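Local coordinates for GCN5-related N-acetyltransferase (PDB 4IUS), which probably transfers an acyl group, as members of the GNAT family pass acetyl from acetyl-CoA to an amine of their acceptor, at residues V128-A131 against E132-E135; G254-L257 against A258-R261; Q16-V19 against R20-Q24. The protein carries 1 engineered substitution. One frame throughout, in Å; residues are numbered along the deposited sequence. Where two conformers were deposited one is given.

Interaction 1: residues V128-A131 against E132-E135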
ATOM      1  N   VAL A 128       8.102   6.354 -15.621  1.00  6.99           N
ATOM      2  CA  VAL A 128       9.497   6.303 -15.186  1.00  6.41           C
ATOM      3  C   VAL A 128      10.231   5.210 -15.955  1.00  6.65           C
ATOM      4  O   VAL A 128       9.759   4.077 -16.028  1.00  8.12           O
ATOM      5  CB  VAL A 128       9.588   6.037 -13.679  1.00  6.68           C
ATOM      6  CG1 VAL A 128      10.970   5.629 -13.258  1.00  8.04           C
ATOM      7  CG2 VAL A 128       9.141   7.260 -12.929  1.00  8.12           C
ATOM      8  N   ALA A 129      11.362   5.570 -16.569  1.00  7.79           N
ATOM      9  CA  ALA A 129      12.113   4.696 -17.457  1.00  7.95           C
ATOM     10  C   ALA A 129      13.611   4.720 -17.172  1.00  8.26           C
ATOM     11  O   ALA A 129      14.404   4.289 -18.022  1.00  9.79           O
ATOM     12  CB  ALA A 129      11.824   5.077 -18.892  1.00 11.33           C
ATOM     13  N   SER A 130      14.001   5.110 -15.980  1.00  8.37           N
ATOM     14  CA  SER A 130      15.381   5.101 -15.581  1.00  9.61           C
ATOM     15  C   SER A 130      15.507   5.206 -14.066  1.00  9.55           C
ATOM     16  O   SER A 130      14.587   5.642 -13.376  1.00  8.85           O
ATOM     17  CB  SER A 130      16.128   6.265 -16.211  1.00 10.54           C
ATOM     18  OG  SER A 130      15.744   7.495 -15.642  1.00 12.24           O
ATOM     19  N   ALA A 131      16.671   4.839 -13.569  1.00 10.09           N
ATOM     20  CA  ALA A 131      17.042   5.012 -12.183  1.00 10.64           C
ATOM     21  C   ALA A 131      16.923   6.478 -11.782  1.00  9.44           C
ATOM     22  O   ALA A 131      16.416   6.801 -10.721  1.00 10.84           O
ATOM     23  CB  ALA A 131      18.447   4.478 -11.927  1.00 14.55           C
ATOM     24  N   GLU A 132      17.396   7.398 -12.626  1.00 11.97           N
ATOM     25  CA  GLU A 132      17.356   8.798 -12.243  0.60 12.39           C
ATOM     26  C   GLU A 132      15.916   9.309 -12.185  1.00 10.40           C
ATOM     27  O   GLU A 132      15.586  10.114 -11.310  1.00 10.85           O
ATOM     28  CB  GLU A 132      18.214   9.659 -13.169  0.60 12.50           C
ATOM     29  CG  GLU A 132      19.687   9.332 -13.100  0.60 14.36           C
ATOM     30  CD  GLU A 132      20.098   8.043 -13.819  0.60 20.07           C
ATOM     31  OE1 GLU A 132      19.351   7.499 -14.694  0.60 20.24           O
ATOM     32  OE2 GLU A 132      21.216   7.566 -13.494  0.60 34.00           O
ATOM     33  N   GLU A 133      15.028   8.839 -13.066  1.00  9.95           N
ATOM     34  CA  GLU A 133      13.613   9.232 -12.973  1.00  9.44           C
ATOM     35  C   GLU A 133      12.977   8.638 -11.726  1.00  7.99           C
ATOM     36  O   GLU A 133      12.160   9.289 -11.097  1.00  7.99           O
ATOM     37  CB  GLU A 133      12.855   8.847 -14.254  1.00  9.78           C
ATOM     38  CG  GLU A 133      13.202   9.743 -15.420  1.00 11.07           C
ATOM     39  CD  GLU A 133      12.805   9.231 -16.763  1.00 17.08           C
ATOM     40  OE1 GLU A 133      11.915   8.416 -16.907  1.00 15.05           O
ATOM     41  OE2 GLU A 133      13.453   9.692 -17.720  1.00 27.71           O
ATOM     42  N   GLN A 134      13.370   7.400 -11.350  1.00  7.61           N
ATOM     43  CA  GLN A 134      12.847   6.810 -10.121  1.00  8.02           C
ATOM     44  C   GLN A 134      13.332   7.601  -8.908  1.00  7.94           C
ATOM     45  O   GLN A 134      12.615   7.773  -7.959  1.00  8.71           O
ATOM     46  CB  GLN A 134      13.193   5.337 -10.027  1.00  8.96           C
ATOM     47  CG  GLN A 134      12.557   4.626  -8.859  1.00 10.66           C
ATOM     48  CD  GLN A 134      11.023   4.682  -8.888  1.00 11.01           C
ATOM     49  OE1 GLN A 134      10.422   4.376  -9.923  1.00 15.53           O
ATOM     50  NE2 GLN A 134      10.397   5.100  -7.789  1.00 13.49           N
ATOM     51  N   GLU A 135      14.569   8.071  -8.947  1.00  8.83           N
ATOM     52  CA  GLU A 135      15.114   8.905  -7.890  1.00  9.69           C
ATOM     53  C   GLU A 135      14.358  10.187  -7.757  1.00  9.00           C
ATOM     54  O   GLU A 135      14.031  10.629  -6.642  1.00  9.79           O
ATOM     55  CB  GLU A 135      16.604   9.163  -8.116  1.00 12.72           C
ATOM     56  CG  GLU A 135      17.488   7.926  -7.955  1.00 13.95           C
ATOM     57  CD  GLU A 135      18.929   8.148  -8.467  1.00 18.39           C
ATOM     58  OE1 GLU A 135      19.260   9.233  -9.060  1.00 20.67           O
ATOM     59  OE2 GLU A 135      19.708   7.201  -8.297  1.00 23.74           O
TER
HETATM   60  O   HOH W   1      16.732   9.429 -17.204  1.00 23.69           O
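Val-128 leads with its CG1 methyl, which reaches the backbone N of Gln-134 at 3.5 Å and touches the amide oxygen OE1 of the same residue, the two side chains crossing at about a right angle. CG1 stands anti to the backbone N (chi1 165°), and this turns it toward the first turn of the helix; the other end of the Gln-134 amide, NE2, is hydrogen-bonded to Asn-138 OD1. Ala-129 gives its N-H to Glu-133 OE1, 2.9 Å from N to OE1, meeting the carboxylate from above its plane. Ser-130 is the N-cap: its OG accepts from Glu-133 N at 3.0 Å, and its O takes Gln-134 N at 2.9 Å as the first regular helical bond. Because OG sits between the backbone N and the carbonyl carbon (chi1 71°), it faces the amide it caps. The Glu-133 carboxylate binds Ala-129 N, one residue before the N-cap, and not Ser-130 N, so a true capping box is not formed. A water 2.7 Å from Ser-130 OG also makes a weak bond to Glu-133 OE2. The carboxylate lies close to the helix start, where the helix dipole would probably favour its negative charge. Ala-131 continues the ladder, its O accepting from Glu-135 N at 2.9 Å. The turn joins strand 123-127 to helix 131-141, consistent with the first strand-helix connection of a GNAT fold; Val-128 rests on Ala-163 and Leu-165 of strand 161-168, Glu-133 on Leu-165 and Gln-134 on Ala-163, with Phe-154 touching Val-128 and Gln-134.

Interaction 2: residues G254-L257 against A258-R261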
ATOM      1  N   GLY A 254       5.465   0.383  22.665  1.00 10.12           N
ATOM      2  CA  GLY A 254       6.788   0.929  22.542  1.00 11.86           C
ATOM      3  C   GLY A 254       7.304   0.968  21.119  1.00 10.16           C
ATOM      4  O   GLY A 254       6.527   1.189  20.191  1.00  9.91           O
ATOM      5  N   GLY A 255       8.607   0.810  20.943  1.00 10.10           N
ATOM      6  CA  GLY A 255       9.186   0.749  19.614  1.00  9.71           C
ATOM      7  C   GLY A 255       8.704   1.886  18.742  1.00  8.88           C
ATOM      8  O   GLY A 255       8.806   3.038  19.147  1.00  9.31           O
ATOM      9  N   HIS A 256       8.248   1.585  17.540  1.00  8.80           N
ATOM     10  CA  HIS A 256       7.793   2.560  16.561  1.00  8.65           C
ATOM     11  C   HIS A 256       6.311   2.875  16.617  1.00  9.99           C
ATOM     12  O   HIS A 256       5.752   3.433  15.655  1.00 10.75           O
ATOM     13  CB  HIS A 256       8.191   2.079  15.164  1.00  9.06           C
ATOM     14  CG  HIS A 256       9.668   2.241  14.866  1.00  9.93           C
ATOM     15  ND1 HIS A 256      10.190   3.429  14.492  1.00 11.71           N
ATOM     16  CD2 HIS A 256      10.714   1.331  14.864  1.00 10.31           C
ATOM     17  CE1 HIS A 256      11.502   3.277  14.262  1.00 11.55           C
ATOM     18  NE2 HIS A 256      11.832   2.014  14.481  1.00 10.98           N
ATOM     19  N   LEU A 257       5.641   2.622  17.730  1.00  9.29           N
ATOM     20  CA  LEU A 257       4.204   2.877  17.792  1.00  9.61           C
ATOM     21  C   LEU A 257       3.860   4.318  17.394  1.00 12.01           C
ATOM     22  O   LEU A 257       2.892   4.533  16.657  1.00 12.27           O
ATOM     23  CB  LEU A 257       3.679   2.538  19.198  1.00 11.03           C
ATOM     24  CG  LEU A 257       2.172   2.703  19.380  1.00 11.25           C
ATOM     25  CD1 LEU A 257       1.396   1.782  18.472  1.00 11.81           C
ATOM     26  CD2 LEU A 257       1.803   2.498  20.851  1.00 14.62           C
ATOM     27  N   ALA A 258       4.655   5.296  17.846  1.00 12.57           N
ATOM     28  CA  ALA A 258       4.396   6.697  17.505  1.00 14.95           C
ATOM     29  C   ALA A 258       4.566   7.044  16.035  1.00 14.89           C
ATOM     30  O   ALA A 258       4.037   8.067  15.581  1.00 17.90           O
ATOM     31  CB  ALA A 258       5.287   7.618  18.347  1.00 17.12           C
ATOM     32  N   ASP A 259       5.330   6.220  15.303  1.00 13.23           N
ATOM     33  CA  ASP A 259       5.574   6.456  13.887  1.00 13.19           C
ATOM     34  C   ASP A 259       4.525   5.818  12.986  1.00 13.32           C
ATOM     35  O   ASP A 259       4.418   6.144  11.816  1.00 15.61           O
ATOM     36  CB  ASP A 259       6.964   5.918  13.476  1.00 14.31           C
ATOM     37  CG  ASP A 259       8.093   6.580  14.220  1.00 17.62           C
ATOM     38  OD1 ASP A 259       8.153   7.807  14.244  1.00 21.62           O
ATOM     39  OD2 ASP A 259       8.876   5.863  14.841  1.00 20.93           O
ATOM     40  N   LEU A 260       3.783   4.855  13.513  1.00 11.66           N
ATOM     41  CA  LEU A 260       2.788   4.178  12.717  1.00 12.27           C
ATOM     42  C   LEU A 260       1.620   5.129  12.414  1.00 13.55           C
ATOM     43  O   LEU A 260       1.174   5.885  13.265  1.00 17.65           O
ATOM     44  CB  LEU A 260       2.289   2.946  13.462  1.00 12.65           C
ATOM     45  CG  LEU A 260       1.364   1.971  12.747  1.00 12.87           C
ATOM     46  CD1 LEU A 260       1.980   1.388  11.490  1.00 16.73           C
ATOM     47  CD2 LEU A 260       0.884   0.908  13.717  1.00 14.15           C
ATOM     48  N   ARG A 261       1.139   5.063  11.177  1.00 15.08           N
ATOM     49  CA  ARG A 261      -0.033   5.813  10.773  1.00 18.66           C
ATOM     50  C   ARG A 261      -1.022   4.864  10.119  1.00 22.49           C
ATOM     51  O   ARG A 261      -0.682   3.728   9.800  1.00 22.81           O
ATOM     52  CB  ARG A 261       0.344   6.938   9.824  1.00 20.60           C
ATOM     53  CG  ARG A 261       1.272   8.009  10.405  1.00 22.75           C
ATOM     54  CD  ARG A 261       0.584   8.946  11.416  1.00 27.88           C
ATOM     55  NE  ARG A 261       1.481   9.991  11.926  1.00 30.07           N
ATOM     56  CZ  ARG A 261       2.380   9.834  12.903  1.00 33.95           C
ATOM     57  NH1 ARG A 261       2.534   8.661  13.496  1.00 28.81           N
ATOM     58  NH2 ARG A 261       3.144  10.859  13.292  1.00 36.68           N
ATOM     59  OXT ARG A 261      -2.166   5.257   9.848  1.00 27.92           O
TER
HETATM   60  O   HOH W   2       6.912   5.069  19.655  1.00 19.07           O
HETATM   61  O   HOH W   3       0.882   6.256  15.954  1.00 26.96           O
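His-256 O receives the backbone N of Asp-259 at 2.8 Å, and one residue on, Leu-257 O receives Leu-260 N at 3.3 Å; both donors stand well above the carbonyl planes. A weaker bond from Leu-260 N also reaches His-256 O. These turns overlap the end of a type II' beta turn from Gly-254 to Leu-257, closed by Leu-257 N on Gly-254 O, with Gly-255 at its second position. Two waters bridge the coil, one linking Gly-255 O to Ala-258 N, another Leu-257 O to Leu-260 O. The whole forms the tight C-terminal coil beyond strand 242-251. Among side chains, His-256 ND1 donates to Asp-259 OD2 at 2.8 Å in a fairly straight bond (160°). Asp-259 CG is anti to its carbonyl carbon (chi1 -61°), which sets the carboxylate beside the imidazole. OD2 lies at the ring edge, close to its plane, and is met on its anti side, with the two flat groups turned 48° apart. The same imidazole stacks with Trp-40. With an alanine here, Asp-259 OD2 would probably lose its N-H mate and Trp-40 its stacking ring. Further on, Arg-261 NH1 donates to Ala-258 O at 2.6 Å and Leu-260 O at 3.1 Å, both oxygens lying in the guanidinium plane. Leu-257 and Leu-260 both rest on Val-101 of strand 99-109, while the terminal carboxylate of Arg-261 bonds Ser-102 and His-249.

Interaction 3: residues Q16-V19 against R20-Q24. With SO4 (sulfate ion), chain C; SO4 (sulfate ion), chain D.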
ATOM      1  N   GLN A  16       0.411 -12.142  -1.140  1.00 10.69           N
ATOM      2  CA  GLN A  16       1.141 -12.719  -2.259  1.00 11.53           C
ATOM      3  C   GLN A  16       2.310 -11.812  -2.663  1.00 11.44           C
ATOM      4  O   GLN A  16       3.435 -12.288  -2.924  1.00 14.26           O
ATOM      5  CB  GLN A  16       0.185 -12.947  -3.438  1.00 13.78           C
ATOM      6  CG  GLN A  16       0.790 -13.644  -4.639  1.00 15.95           C
ATOM      7  CD  GLN A  16      -0.190 -13.801  -5.783  1.00 16.76           C
ATOM      8  OE1 GLN A  16      -1.412 -13.719  -5.608  1.00 19.59           O
ATOM      9  NE2 GLN A  16       0.341 -14.021  -6.965  1.00 19.72           N
ATOM     10  N   GLY A  17       2.082 -10.491  -2.679  1.00 11.46           N
ATOM     11  CA  GLY A  17       3.163  -9.542  -3.005  1.00 11.81           C
ATOM     12  C   GLY A  17       4.242  -9.494  -1.936  1.00 12.46           C
ATOM     13  O   GLY A  17       5.454  -9.525  -2.238  1.00 15.80           O
ATOM     14  N   LEU A  18       3.817  -9.465  -0.691  1.00 11.17           N
ATOM     15  CA  LEU A  18       4.750  -9.280   0.413  1.00 11.76           C
ATOM     16  C   LEU A  18       5.706 -10.453   0.562  1.00 13.16           C
ATOM     17  O   LEU A  18       6.873 -10.276   0.917  1.00 13.37           O
ATOM     18  CB  LEU A  18       4.024  -9.069   1.731  1.00 12.03           C
ATOM     19  CG  LEU A  18       3.329  -7.709   1.898  1.00 13.48           C
ATOM     20  CD1 LEU A  18       2.352  -7.742   3.073  1.00 16.08           C
ATOM     21  CD2 LEU A  18       4.318  -6.549   2.072  1.00 16.13           C
ATOM     22  N   VAL A  19       5.204 -11.674   0.346  1.00 11.57           N
ATOM     23  CA  VAL A  19       6.015 -12.863   0.573  1.00 12.97           C
ATOM     24  C   VAL A  19       7.114 -13.048  -0.461  1.00 12.57           C
ATOM     25  O   VAL A  19       8.029 -13.811  -0.232  1.00 14.95           O
ATOM     26  CB  VAL A  19       5.194 -14.164   0.660  1.00 12.70           C
ATOM     27  CG1 VAL A  19       4.189 -14.143   1.803  1.00 14.76           C
ATOM     28  CG2 VAL A  19       4.527 -14.524  -0.645  1.00 15.68           C
ATOM     29  N   ARG A  20       7.049 -12.340  -1.592  1.00 13.09           N
ATOM     30  CA  ARG A  20       8.105 -12.464  -2.590  1.00 14.33           C
ATOM     31  C   ARG A  20       9.462 -12.026  -2.045  1.00 14.63           C
ATOM     32  O   ARG A  20      10.474 -12.458  -2.598  1.00 18.45           O
ATOM     33  CB  ARG A  20       7.787 -11.677  -3.849  1.00 15.15           C
ATOM     34  CG  ARG A  20       6.528 -12.137  -4.562  1.00 16.37           C
ATOM     35  CD  ARG A  20       6.210 -11.208  -5.712  1.00 20.57           C
ATOM     36  NE  ARG A  20       5.064 -11.669  -6.500  1.00 20.99           N
ATOM     37  CZ  ARG A  20       4.080 -10.890  -6.981  1.00 20.41           C
ATOM     38  NH1 ARG A  20       4.045  -9.594  -6.747  1.00 21.88           N
ATOM     39  NH2 ARG A  20       3.130 -11.426  -7.716  1.00 21.10           N
ATOM     40  N   SER A  21       9.492 -11.158  -1.033  1.00 13.90           N
ATOM     41  CA  SER A  21      10.749 -10.653  -0.499  1.00 15.40           C
ATOM     42  C   SER A  21      10.900 -10.745   1.027  1.00 13.00           C
ATOM     43  O   SER A  21      11.770 -10.121   1.622  1.00 16.32           O
ATOM     44  CB  SER A  21      10.962  -9.202  -0.941  1.00 18.38           C
ATOM     45  OG  SER A  21       9.960  -8.391  -0.417  1.00 20.89           O
ATOM     46  N   ARG A  22      10.029 -11.502   1.669  1.00 11.89           N
ATOM     47  CA  ARG A  22      10.031 -11.636   3.119  1.00 11.87           C
ATOM     48  C   ARG A  22       9.900 -13.076   3.558  1.00 12.00           C
ATOM     49  O   ARG A  22       9.178 -13.858   2.933  1.00 15.10           O
ATOM     50  CB  ARG A  22       8.905 -10.813   3.726  1.00 11.68           C
ATOM     51  CG  ARG A  22       9.056  -9.316   3.499  1.00 13.46           C
ATOM     52  CD  ARG A  22       7.828  -8.546   3.769  1.00 13.04           C
ATOM     53  NE  ARG A  22       7.986  -7.152   3.490  1.00 12.32           N
ATOM     54  CZ  ARG A  22       7.889  -6.564   2.314  1.00 12.85           C
ATOM     55  NH1 ARG A  22       7.713  -7.271   1.226  1.00 13.68           N
ATOM     56  NH2 ARG A  22       8.002  -5.237   2.251  1.00 14.76           N
ATOM     57  N   ARG A  23      10.606 -13.390   4.639  1.00 11.25           N
ATOM     58  CA  ARG A  23      10.496 -14.699   5.270  0.60 11.90           C
ATOM     59  C   ARG A  23       9.209 -14.765   6.068  1.00 11.23           C
ATOM     60  O   ARG A  23       8.834 -13.796   6.730  1.00 11.93           O
ATOM     61  CB  ARG A  23      11.729 -14.963   6.155  0.60 15.56           C
ATOM     62  CG  ARG A  23      11.682 -16.269   6.917  0.60 18.36           C
ATOM     63  CD  ARG A  23      13.020 -16.564   7.549  0.60 20.15           C
ATOM     64  NE  ARG A  23      13.381 -15.600   8.579  0.60 20.27           N
ATOM     65  CZ  ARG A  23      13.008 -15.682   9.851  0.60 19.69           C
ATOM     66  NH1 ARG A  23      12.185 -16.628  10.245  0.60 23.49           N
ATOM     67  NH2 ARG A  23      13.429 -14.783  10.726  0.60 24.13           N
ATOM     68  N   GLN A  24       8.558 -15.916   6.018  1.00 12.35           N
ATOM     69  CA  GLN A  24       7.277 -16.118   6.680  1.00 11.48           C
ATOM     70  C   GLN A  24       7.415 -16.853   7.988  1.00 11.83           C
ATOM     71  O   GLN A  24       8.138 -17.856   8.087  1.00 14.85           O
ATOM     72  CB  GLN A  24       6.355 -16.954   5.803  1.00 12.66           C
ATOM     73  CG  GLN A  24       6.020 -16.323   4.488  1.00 13.51           C
ATOM     74  CD  GLN A  24       5.227 -17.254   3.626  1.00 15.44           C
ATOM     75  OE1 GLN A  24       4.227 -17.807   4.056  1.00 19.57           O
ATOM     76  NE2 GLN A  24       5.747 -17.516   2.433  1.00 16.05           N
TER
HETATM   77  S   SO4 C 502       3.946 -15.095  -7.563  0.80 26.77           S
HETATM   78  O1  SO4 C 502       3.196 -14.247  -8.514  0.80 40.13           O
HETATM   79  O2  SO4 C 502       4.988 -14.288  -6.890  0.80 39.39           O
HETATM   80  O3  SO4 C 502       3.046 -15.551  -6.480  0.80 34.64           O
HETATM   81  O4  SO4 C 502       4.584 -16.219  -8.268  0.80 40.17           O
HETATM   82  S   SO4 D 503      -1.360 -14.729 -10.376  0.60 29.77           S
HETATM   83  O1  SO4 D 503      -2.488 -14.215 -11.179  0.60 34.70           O
HETATM   84  O2  SO4 D 503      -0.694 -13.654  -9.598  0.60 28.38           O
HETATM   85  O3  SO4 D 503      -1.810 -15.767  -9.431  0.60 34.62           O
HETATM   86  O4  SO4 D 503      -0.423 -15.355 -11.314  0.60 33.54           O
HETATM   87  O   HOH W   4       5.580  -7.972  -4.898  1.00 25.44           O
HETATM   88  O   HOH W   5       7.855  -8.264  -1.977  1.00 25.45           O
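Arg-20 and Gln-16, one helical turn apart, share a sulfate ion that probably comes from the crystallisation liquor. Arg-20 holds it with two nearly straight bonds along the guanidinium edge: NE to sulfate O2 at 2.6 Å (175°) and NH2 to sulfate O1 at 2.9 Å. Gln-16 NE2 adds a bond to O3 of the same ion at 3.1 Å and one to O2 of a second sulfate at 2.9 Å. Arg-20 NH2 also donates to Ile-181 O, and NH1 reaches Gly-17 O through a water; together these partners probably fix the rotation of the guanidinium. Gln-16 O lies over one face of that group.

Where the helix passes into the strand, Arg-22 NH1 donates to Leu-18 O at 3.1 Å, in the carbonyl plane and on a lone pair, while NE is taken by Leu-42 O. The arginine's CG is anti to its carbonyl carbon (chi1 -64°) and the chain then runs extended past Leu-18 O, bringing the guanidinium under the leucine methyl. There Leu-18 CD2 lies over one face, 3.5 Å above the plane and over its centre. A second water ties Gly-17 O to Ser-21 OG, and the backbone bonds of Arg-20 N to Gly-17 O and Ser-21 N to Leu-18 O are weak. Val-19 CG1 packs against the Gln-24 amide, 3.8 Å from CD. Helix 6-19 thus turns into strand 22-27, with Leu-18 and Val-19 on Leu-33 of strand 30-35 and Leu-18 also on Arg-44 and Val-46 of strand 44-47.

Overall arrangement
From the N terminus the chain meets interaction 3 first, where helix 6-19 gives way to the edge strand 22-27 of the three-stranded antiparallel sheet. Interaction 1 follows, between strand 123-127, an edge of the eight-stranded mixed sheet, and helix 131-141. Interaction 2 comes last, in the tail beyond strand 242-251, which lies toward the other edge of that sheet. Each closes only a short local turn, and they run in series, none nesting in or crossing another. Their centres stand about 25 Å (1 and 3), 22 Å (2 and 3) and 31 Å (1 and 2) apart, without touching; their nearest atoms stay about 12 to 20 Å apart.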